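Local atomic coordinates of lipoprotein (Clostridium difficile, PDB entry 4OTE), a protein that probably binds methionine as the lipid-attached receptor of a methionine uptake system, and holds selenomethionine and zinc ions in the crystal. Residues 58-62 / 63-67; 95-98 / 99-102; 222-225 / 226-230. All blocks are in the same frame, centred on the assembly; numbering follows the deposited sequence.

Interaction 1 of 3, residues 58-62 / 63-67; sequences LFQHE and PYLKE. With MSE (selenomethionine), chain C; ACT (acetate ion), chain S.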
loop_
_atom_site.group_PDB
_atom_site.type_symbol
_atom_site.label_atom_id
_atom_site.label_comp_id
_atom_site.label_asym_id
_atom_site.label_seq_id
_atom_site.Cartn_x
_atom_site.Cartn_y
_atom_site.Cartn_z
ATOM N N LEU A 58 -10.023 -4.102 2.789
ATOM C CA LEU A 58 -8.847 -4.595 2.084
ATOM C C LEU A 58 -8.077 -3.428 1.467
ATOM O O LEU A 58 -8.346 -3.021 0.335
ATOM C CB LEU A 58 -9.261 -5.601 1.007
ATOM C CG LEU A 58 -8.126 -6.292 0.241
ATOM C CD1 LEU A 58 -7.164 -6.991 1.189
ATOM C CD2 LEU A 58 -8.686 -7.277 -0.771
ATOM N N PHE A 59 -7.134 -2.879 2.227
ATOM C CA PHE A 59 -6.324 -1.750 1.744
ATOM C C PHE A 59 -4.961 -1.587 2.432
ATOM O O PHE A 59 -4.081 -0.932 1.878
ATOM C CB PHE A 59 -7.115 -0.435 1.869
ATOM C CG PHE A 59 -7.139 0.134 3.263
ATOM C CD1 PHE A 59 -7.924 -0.438 4.252
ATOM C CD2 PHE A 59 -6.364 1.241 3.587
ATOM C CE1 PHE A 59 -7.936 0.082 5.538
ATOM C CE2 PHE A 59 -6.371 1.767 4.867
ATOM C CZ PHE A 59 -7.159 1.187 5.845
ATOM N N GLN A 60 -4.785 -2.176 3.617
ATOM C CA GLN A 60 -3.624 -1.894 4.461
ATOM C C GLN A 60 -2.795 -3.132 4.799
ATOM O O GLN A 60 -3.238 -4.265 4.604
ATOM C CB GLN A 60 -4.092 -1.252 5.768
ATOM C CG GLN A 60 -4.707 -2.237 6.751
ATOM C CD GLN A 60 -5.604 -1.558 7.760
ATOM O OE1 GLN A 60 -5.157 -0.684 8.501
ATOM N NE2 GLN A 60 -6.877 -1.955 7.799
ATOM N N HIS A 61 -1.592 -2.886 5.318
ATOM C CA HIS A 61 -0.772 -3.928 5.927
ATOM C C HIS A 61 -0.849 -3.816 7.457
ATOM O O HIS A 61 -1.390 -2.842 7.996
ATOM C CB HIS A 61 0.682 -3.897 5.413
ATOM C CG HIS A 61 1.302 -2.534 5.361
ATOM N ND1 HIS A 61 1.478 -1.748 6.478
ATOM C CD2 HIS A 61 1.832 -1.836 4.326
ATOM C CE1 HIS A 61 2.066 -0.615 6.133
ATOM N NE2 HIS A 61 2.291 -0.643 4.832
ATOM N N GLU A 62 -0.330 -4.821 8.152
ATOM C CA GLU A 62 -0.496 -4.910 9.603
ATOM C C GLU A 62 0.172 -3.770 10.372
ATOM O O GLU A 62 -0.393 -3.297 11.358
ATOM C CB GLU A 62 -0.016 -6.265 10.133
ATOM C CG GLU A 62 -0.274 -6.458 11.622
ATOM C CD GLU A 62 0.008 -7.868 12.101
ATOM O OE1 GLU A 62 0.689 -8.633 11.382
ATOM O OE2 GLU A 62 -0.454 -8.212 13.208
ATOM N N PRO A 63 1.375 -3.334 9.939
ATOM C CA PRO A 63 2.019 -2.203 10.619
ATOM C C PRO A 63 1.180 -0.923 10.607
ATOM O O PRO A 63 1.110 -0.228 11.614
ATOM C CB PRO A 63 3.313 -2.011 9.826
ATOM C CG PRO A 63 3.630 -3.374 9.322
ATOM C CD PRO A 63 2.301 -4.003 9.007
ATOM N N TYR A 64 0.538 -0.630 9.481
ATOM C CA TYR A 64 -0.345 0.527 9.378
ATOM C C TYR A 64 -1.532 0.369 10.316
ATOM O O TYR A 64 -1.896 1.306 11.023
ATOM C CB TYR A 64 -0.846 0.710 7.943
ATOM C CG TYR A 64 -1.668 1.960 7.763
ATOM C CD1 TYR A 64 -1.061 3.180 7.472
ATOM C CD2 TYR A 64 -3.052 1.930 7.900
ATOM C CE1 TYR A 64 -1.817 4.334 7.317
ATOM C CE2 TYR A 64 -3.815 3.075 7.744
ATOM C CZ TYR A 64 -3.195 4.269 7.447
ATOM O OH TYR A 64 -3.957 5.401 7.295
ATOM N N LEU A 65 -2.126 -0.823 10.317
ATOM C CA LEU A 65 -3.253 -1.125 11.193
ATOM C C LEU A 65 -2.867 -0.948 12.665
ATOM O O LEU A 65 -3.589 -0.303 13.420
ATOM C CB LEU A 65 -3.771 -2.544 10.929
ATOM C CG LEU A 65 -4.972 -3.015 11.762
ATOM C CD1 LEU A 65 -5.836 -3.983 10.963
ATOM C CD2 LEU A 65 -4.534 -3.653 13.080
ATOM N N LYS A 66 -1.732 -1.509 13.065
ATOM C CA LYS A 66 -1.263 -1.379 14.450
ATOM C C LYS A 66 -1.107 0.083 14.856
ATOM O O LYS A 66 -1.469 0.468 15.970
ATOM C CB LYS A 66 0.053 -2.136 14.668
ATOM C CG LYS A 66 -0.131 -3.638 14.819
ATOM C CD LYS A 66 1.190 -4.358 15.045
ATOM C CE LYS A 66 0.974 -5.856 15.210
ATOM N NZ LYS A 66 2.250 -6.626 15.258
ATOM N N GLU A 67 -0.584 0.893 13.946
ATOM C CA GLU A 67 -0.453 2.321 14.189
ATOM C C GLU A 67 -1.827 2.998 14.272
ATOM O O GLU A 67 -2.030 3.895 15.091
ATOM C CB GLU A 67 0.417 2.974 13.110
ATOM C CG GLU A 67 1.002 4.321 13.503
ATOM C CD GLU A 67 1.780 4.282 14.816
ATOM O OE1 GLU A 67 2.792 3.555 14.895
ATOM O OE2 GLU A 67 1.383 4.984 15.770
HETATM N N MSE C 301 -0.946 -0.625 -0.874
HETATM C CA MSE C 301 -0.210 0.184 0.156
HETATM C C MSE C 301 1.175 -0.350 0.280
HETATM O O MSE C 301 1.368 -1.540 0.548
HETATM O OXT MSE C 301 2.130 0.412 0.119
HETATM C CB MSE C 301 -0.874 0.152 1.531
HETATM C CG MSE C 301 -0.195 1.111 2.513
HETATM SE SE MSE C 301 -0.947 0.909 4.326
HETATM C CE MSE C 301 -2.678 1.752 3.967
HETATM C C ACT S . 4.243 0.447 1.794
HETATM O O ACT S . 4.311 0.928 0.641
HETATM O OXT ACT S . 3.453 0.872 2.664
HETATM C CH3 ACT S . 5.144 -0.690 2.138
#
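The ring of Tyr64 meets Gln60 at its edge, where OE1 of the Gln60 amide lies in the ring plane, 3.4 Å from Tyr64 CD2. One face of the same ring carries the methyl CE of the bound selenomethionine, placed over the ring centre 3.8 Å above the plane. Phe59 approaches Tyr64 obliquely, CE2 to CE2 4.1 Å, while CB of Gln60 lies over the centre of one face of the Phe59 ring. His61 presents a face to the ligand's selenium, which sits toward the rim. At the edge of the imidazole, His61 NE2 donates to OXT of an acetate (2.9 Å), probably from the crystallisation liquor. His61 is at the N-cap position of helix 62-72, and its ND1 accepts a weak capping bond of 3.3 Å from the backbone N of Tyr64. With chi1 at 45°, CG lies between the backbone N and the carbonyl carbon, which brings the ND1 edge of the His61 ring to Tyr64 N.

The short, weakly bonded strand 60-61 leads straight into helix 62-72, whose start lines the ligand pocket, in the periplasmic-binding-protein architecture of the NlpA family. Phe59, Gln60, His61 and Tyr64 all belong to that pocket. The polar ends of two of them are held from outside: Gln60 NE2 binds Asn46 OD1, and Tyr64 OH binds Tyr42 O. Backbone bonds begin the helix, Leu65 N to His61 O and Lys66 N to Glu62 O at 2.8 Å. Extended Glu62 and Lys66 form a long salt bridge, OE2 to NZ 3.7 Å.

Interaction 2 of 3, residues 95-98 / 99-102; sequences KSVD and EFKK. With ZN (zinc ion), chain K; ZN (zinc ion), chain E.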
loop_
_atom_site.group_PDB
_atom_site.type_symbol
_atom_site.label_atom_id
_atom_site.label_comp_id
_atom_site.label_asym_id
_atom_site.label_seq_id
_atom_site.Cartn_x
_atom_site.Cartn_y
_atom_site.Cartn_z
ATOM N N LYS A 95 15.715 7.992 -16.019
ATOM C CA LYS A 95 15.406 6.569 -16.173
ATOM C C LYS A 95 16.146 5.674 -15.173
ATOM O O LYS A 95 15.779 4.517 -14.995
ATOM C CB LYS A 95 15.720 6.108 -17.599
ATOM C CG LYS A 95 14.935 6.841 -18.679
ATOM C CD LYS A 95 14.502 5.909 -19.805
ATOM C CE LYS A 95 13.242 5.141 -19.432
ATOM N NZ LYS A 95 12.883 4.098 -20.433
ATOM N N SER A 96 17.187 6.203 -14.536
ATOM C CA SER A 96 17.958 5.450 -13.551
ATOM C C SER A 96 18.236 6.319 -12.334
ATOM O O SER A 96 18.383 7.536 -12.462
ATOM C CB SER A 96 19.283 4.987 -14.165
ATOM O OG SER A 96 20.101 4.313 -13.219
ATOM N N VAL A 97 18.318 5.693 -11.161
ATOM C CA VAL A 97 18.712 6.402 -9.937
ATOM C C VAL A 97 20.158 6.895 -10.015
ATOM O O VAL A 97 20.543 7.792 -9.273
ATOM C CB VAL A 97 18.536 5.550 -8.654
ATOM C CG1 VAL A 97 17.095 5.098 -8.500
ATOM C CG2 VAL A 97 19.485 4.356 -8.643
ATOM N N ASP A 98 20.949 6.312 -10.917
ATOM C CA ASP A 98 22.309 6.787 -11.185
ATOM C C ASP A 98 22.356 8.219 -11.733
ATOM O O ASP A 98 23.400 8.864 -11.670
ATOM C CB ASP A 98 23.021 5.858 -12.180
ATOM C CG ASP A 98 23.254 4.461 -11.627
ATOM O OD1 ASP A 98 23.254 4.295 -10.388
ATOM O OD2 ASP A 98 23.441 3.525 -12.435
ATOM N N GLU A 99 21.236 8.705 -12.272
ATOM C CA GLU A 99 21.185 10.019 -12.915
ATOM C C GLU A 99 20.829 11.174 -11.968
ATOM O O GLU A 99 20.732 12.317 -12.412
ATOM C CB GLU A 99 20.206 9.982 -14.094
ATOM C CG GLU A 99 20.606 8.978 -15.167
ATOM C CD GLU A 99 19.704 9.011 -16.388
ATOM O OE1 GLU A 99 18.498 8.709 -16.258
ATOM O OE2 GLU A 99 20.207 9.318 -17.490
ATOM N N PHE A 100 20.636 10.886 -10.678
ATOM C CA PHE A 100 20.407 11.947 -9.692
ATOM C C PHE A 100 21.630 12.866 -9.600
ATOM O O PHE A 100 22.768 12.407 -9.683
ATOM C CB PHE A 100 20.070 11.377 -8.301
ATOM C CG PHE A 100 18.625 10.973 -8.136
ATOM C CD1 PHE A 100 17.603 11.905 -8.293
ATOM C CD2 PHE A 100 18.285 9.665 -7.809
ATOM C CE1 PHE A 100 16.276 11.537 -8.144
ATOM C CE2 PHE A 100 16.957 9.292 -7.657
ATOM C CZ PHE A 100 15.951 10.228 -7.823
ATOM N N LYS A 101 21.378 14.163 -9.440
ATOM C CA LYS A 101 22.434 15.177 -9.348
ATOM C C LYS A 101 22.045 16.256 -8.335
ATOM O O LYS A 101 20.931 16.241 -7.811
ATOM C CB LYS A 101 22.692 15.810 -10.722
ATOM C CG LYS A 101 21.440 16.295 -11.441
ATOM C CD LYS A 101 21.705 17.557 -12.252
ATOM C CE LYS A 101 20.556 17.894 -13.194
ATOM N NZ LYS A 101 19.210 17.846 -12.554
ATOM N N LYS A 102 22.966 17.181 -8.066
ATOM C CA LYS A 102 22.713 18.305 -7.151
ATOM C C LYS A 102 21.447 19.072 -7.521
ATOM O O LYS A 102 21.217 19.372 -8.693
ATOM C CB LYS A 102 23.900 19.281 -7.120
ATOM C CG LYS A 102 24.719 19.258 -5.834
ATOM C CD LYS A 102 25.671 18.075 -5.776
ATOM C CE LYS A 102 26.616 18.192 -4.590
ATOM N NZ LYS A 102 27.719 17.194 -4.653
HETATM ZN ZN ZN K . 23.380 1.743 -10.241
HETATM ZN ZN ZN E . 19.218 8.749 -18.931
HETATM O O HOH W 1 24.753 1.256 -11.560
HETATM O O HOH W 2 21.948 1.983 -8.155
HETATM O O HOH W 3 24.738 2.348 -8.875
HETATM O O HOH W 4 22.739 -0.572 -9.400
#
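Glu99 brings its carboxylate back to the backbone N-H groups of Lys95 and Ser96, closing a short turn that includes a 3-10 segment and an ST turn in the loop between strands 88-90 and 105-109. Glu99 OE1 is met nearly along its C-O axis by Lys95 N at 2.9 Å, and a weak bond from Ser96 N reaches the same oxygen. One carboxylate oxygen therefore receives two consecutive backbone N-H groups. The side chain gets there because CG stands anti to the carbonyl carbon (chi1 -61°) and the chain runs extended beyond it. Glu99 OE2 binds a zinc ion at a short 1.8 Å, and this ion has one further ligand atom from elsewhere in the structure.

Glu99 N in turn donates to Ser96 O at 3.1 Å, from well above the carbonyl plane, 58° out of it. Ser96 OG accepts from Asp98 N, two residues on, which defines the ST turn. Both oxygens of Ser96 thus help to fix the bend.

The buried ring of Phe100 lies obliquely to Val97 O, with Phe100 CD2 3.3 Å from that oxygen and CE2 4.2 Å from Val97 CB; the backbone adds a weak bond from Phe100 N to Val97 O. Val97 also touches Ile188 and Tyr189, so it joins the loop to strand 187-190, outermost in the five-stranded sheet, whereas Phe100 packs among the loop residues Ile94, Leu127 and Thr167.

Asp98 serves a second zinc ion, bound by Asp98 OD1 at a long 2.6 Å and by four waters. One of these waters, itself 2.0 Å from the zinc, also donates to Asp98 OD2 at 2.8 Å.

Interaction 3 of 3, residues 222-225 / 226-230; sequences SDKA and RSLIE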
loop_
_atom_site.group_PDB
_atom_site.type_symbol
_atom_site.label_atom_id
_atom_site.label_comp_id
_atom_site.label_asym_id
_atom_site.label_seq_id
_atom_site.Cartn_x
_atom_site.Cartn_y
_atom_site.Cartn_z
ATOM N N SER A 222 -7.255 -18.087 -2.629
ATOM C CA SER A 222 -7.528 -19.147 -3.605
ATOM C C SER A 222 -6.580 -19.084 -4.793
ATOM O O SER A 222 -5.935 -18.066 -5.027
ATOM C CB SER A 222 -8.968 -19.032 -4.122
ATOM O OG SER A 222 -9.149 -17.837 -4.874
ATOM N N ASP A 223 -6.526 -20.168 -5.562
ATOM C CA ASP A 223 -5.781 -20.176 -6.821
ATOM C C ASP A 223 -6.300 -19.107 -7.788
ATOM O O ASP A 223 -5.524 -18.512 -8.532
ATOM C CB ASP A 223 -5.858 -21.550 -7.491
ATOM C CG ASP A 223 -5.099 -22.625 -6.731
ATOM O OD1 ASP A 223 -4.307 -22.314 -5.818
ATOM O OD2 ASP A 223 -5.283 -23.813 -7.066
ATOM N N LYS A 224 -7.612 -18.878 -7.778
ATOM C CA LYS A 224 -8.217 -17.834 -8.606
ATOM C C LYS A 224 -7.689 -16.445 -8.222
ATOM O O LYS A 224 -7.366 -15.630 -9.091
ATOM C CB LYS A 224 -9.748 -17.883 -8.493
ATOM C CG LYS A 224 -10.496 -16.828 -9.301
ATOM C CD LYS A 224 -10.178 -16.921 -10.784
ATOM C CE LYS A 224 -11.025 -15.959 -11.600
ATOM N NZ LYS A 224 -10.602 -15.960 -13.028
ATOM N N ALA A 225 -7.594 -16.188 -6.921
ATOM C CA ALA A 225 -7.072 -14.916 -6.418
ATOM C C ALA A 225 -5.617 -14.700 -6.830
ATOM O O ALA A 225 -5.230 -13.581 -7.195
ATOM C CB ALA A 225 -7.202 -14.854 -4.902
ATOM N N ARG A 226 -4.818 -15.767 -6.775
ATOM C CA ARG A 226 -3.403 -15.685 -7.139
ATOM C C ARG A 226 -3.246 -15.349 -8.620
ATOM O O ARG A 226 -2.488 -14.450 -8.973
ATOM C CB ARG A 226 -2.656 -16.988 -6.818
ATOM C CG ARG A 226 -1.141 -16.846 -6.922
ATOM C CD ARG A 226 -0.404 -18.161 -6.753
ATOM N NE ARG A 226 -0.640 -18.767 -5.444
ATOM C CZ ARG A 226 -1.373 -19.860 -5.212
ATOM N NH1 ARG A 226 -1.980 -20.518 -6.202
ATOM N NH2 ARG A 226 -1.504 -20.309 -3.967
ATOM N N SER A 227 -3.965 -16.068 -9.477
ATOM C CA SER A 227 -3.874 -15.843 -10.919
ATOM C C SER A 227 -4.416 -14.467 -11.316
ATOM O O SER A 227 -3.861 -13.823 -12.202
ATOM C CB SER A 227 -4.579 -16.959 -11.703
ATOM O OG SER A 227 -5.957 -17.009 -11.400
ATOM N N LEU A 228 -5.473 -14.005 -10.649
ATOM C CA LEU A 228 -6.003 -12.654 -10.899
ATOM C C LEU A 228 -4.967 -11.574 -10.605
ATOM O O LEU A 228 -4.796 -10.640 -11.390
ATOM C CB LEU A 228 -7.255 -12.378 -10.059
ATOM C CG LEU A 228 -8.559 -13.037 -10.509
ATOM C CD1 LEU A 228 -9.596 -12.922 -9.402
ATOM C CD2 LEU A 228 -9.072 -12.434 -11.809
ATOM N N ILE A 229 -4.290 -11.695 -9.465
ATOM C CA ILE A 229 -3.246 -10.737 -9.091
ATOM C C ILE A 229 -2.121 -10.743 -10.118
ATOM O O ILE A 229 -1.688 -9.689 -10.581
ATOM C CB ILE A 229 -2.660 -11.040 -7.696
ATOM C CG1 ILE A 229 -3.689 -10.714 -6.610
ATOM C CG2 ILE A 229 -1.373 -10.252 -7.460
ATOM C CD1 ILE A 229 -3.432 -11.428 -5.301
ATOM N N GLU A 230 -1.652 -11.936 -10.465
ATOM C CA GLU A 230 -0.543 -12.070 -11.401
ATOM C C GLU A 230 -0.896 -11.576 -12.800
ATOM O O GLU A 230 -0.084 -10.909 -13.434
ATOM C CB GLU A 230 -0.045 -13.513 -11.448
ATOM C CG GLU A 230 0.685 -13.922 -10.179
ATOM C CD GLU A 230 1.331 -15.283 -10.292
ATOM O OE1 GLU A 230 0.617 -16.300 -10.187
ATOM O OE2 GLU A 230 2.564 -15.331 -10.477
HETATM O O HOH W 5 -3.086 -19.961 -8.778
HETATM O O HOH W 6 -1.672 -23.279 -4.061
HETATM O O HOH W 7 -7.748 -15.367 -13.611
#
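Charge pairing links Asp223 and Arg226, whose side chains run side by side and point the same way. Arg226 NH1 donates to Asp223 OD1 at 3.0 Å with an N-H...O angle of 152°, but the groups are not coplanar: the carboxylate and guanidinium planes stand 50° apart, and the nitrogen comes from above the carboxylate plane. Arg226 also has a second anionic partner, its NH2 forming a salt bridge to the chain terminus at Phe241 OXT. Two waters bridge the residues, one from the backbone Asp223 O to Arg226 NH1, the other joining Arg226 NH2 to Asp223 OD1, where its bond is weak. A bound zinc ion touches Asp223, a zinc ligand in a structure of this protein.

Backbone bonding is regular, with four successive i to i+4 bonds from Arg226 N to Ser222 O through Ile229 N to Ala225 O. The shortest of them is Leu228 N to Lys224 O, 2.9 Å. Ser227 OG lies 3.0 Å from the same Lys224 O, and a water spans OG and Lys224 NZ.

Apolar contact comes from the aliphatic part of Lys224, which bends at chi2 (59°) and brings CE to 4.0 Å from Leu228 CG, the two side chains crossing obliquely. Leu228 and Ile229 also touch Leu19 of helix 13-22, which ties this helix to that one.

Capping is the work of Ser222, whose OG accepts from Ala225 N at 3.1 Å and also bonds to Val219 O. This is a serine N-cap just before helix 223-233, near the C-terminus of the chain.

The three contacts follow in series along one chain, and none touches another. Interaction 1 alone holds residues of the selenomethionine pocket. Interaction 3 lies closer to interaction 1 than interaction 2 does, centres 22 Å and nearest atoms about 8 Å apart; its Ile229 side chain lies about 12 Å from the ligand. Interaction 2 stands apart, its centre 32 Å from that of interaction 1 and 36 Å from that of interaction 3, about 25 Å from the centre of the chain. Interactions 1 and 3 both begin a helix with a side-chain N-cap, His61 and Ser222, whereas interaction 2 uses an ST turn. Zinc meets carboxylates in interactions 2 and 3, at the periphery.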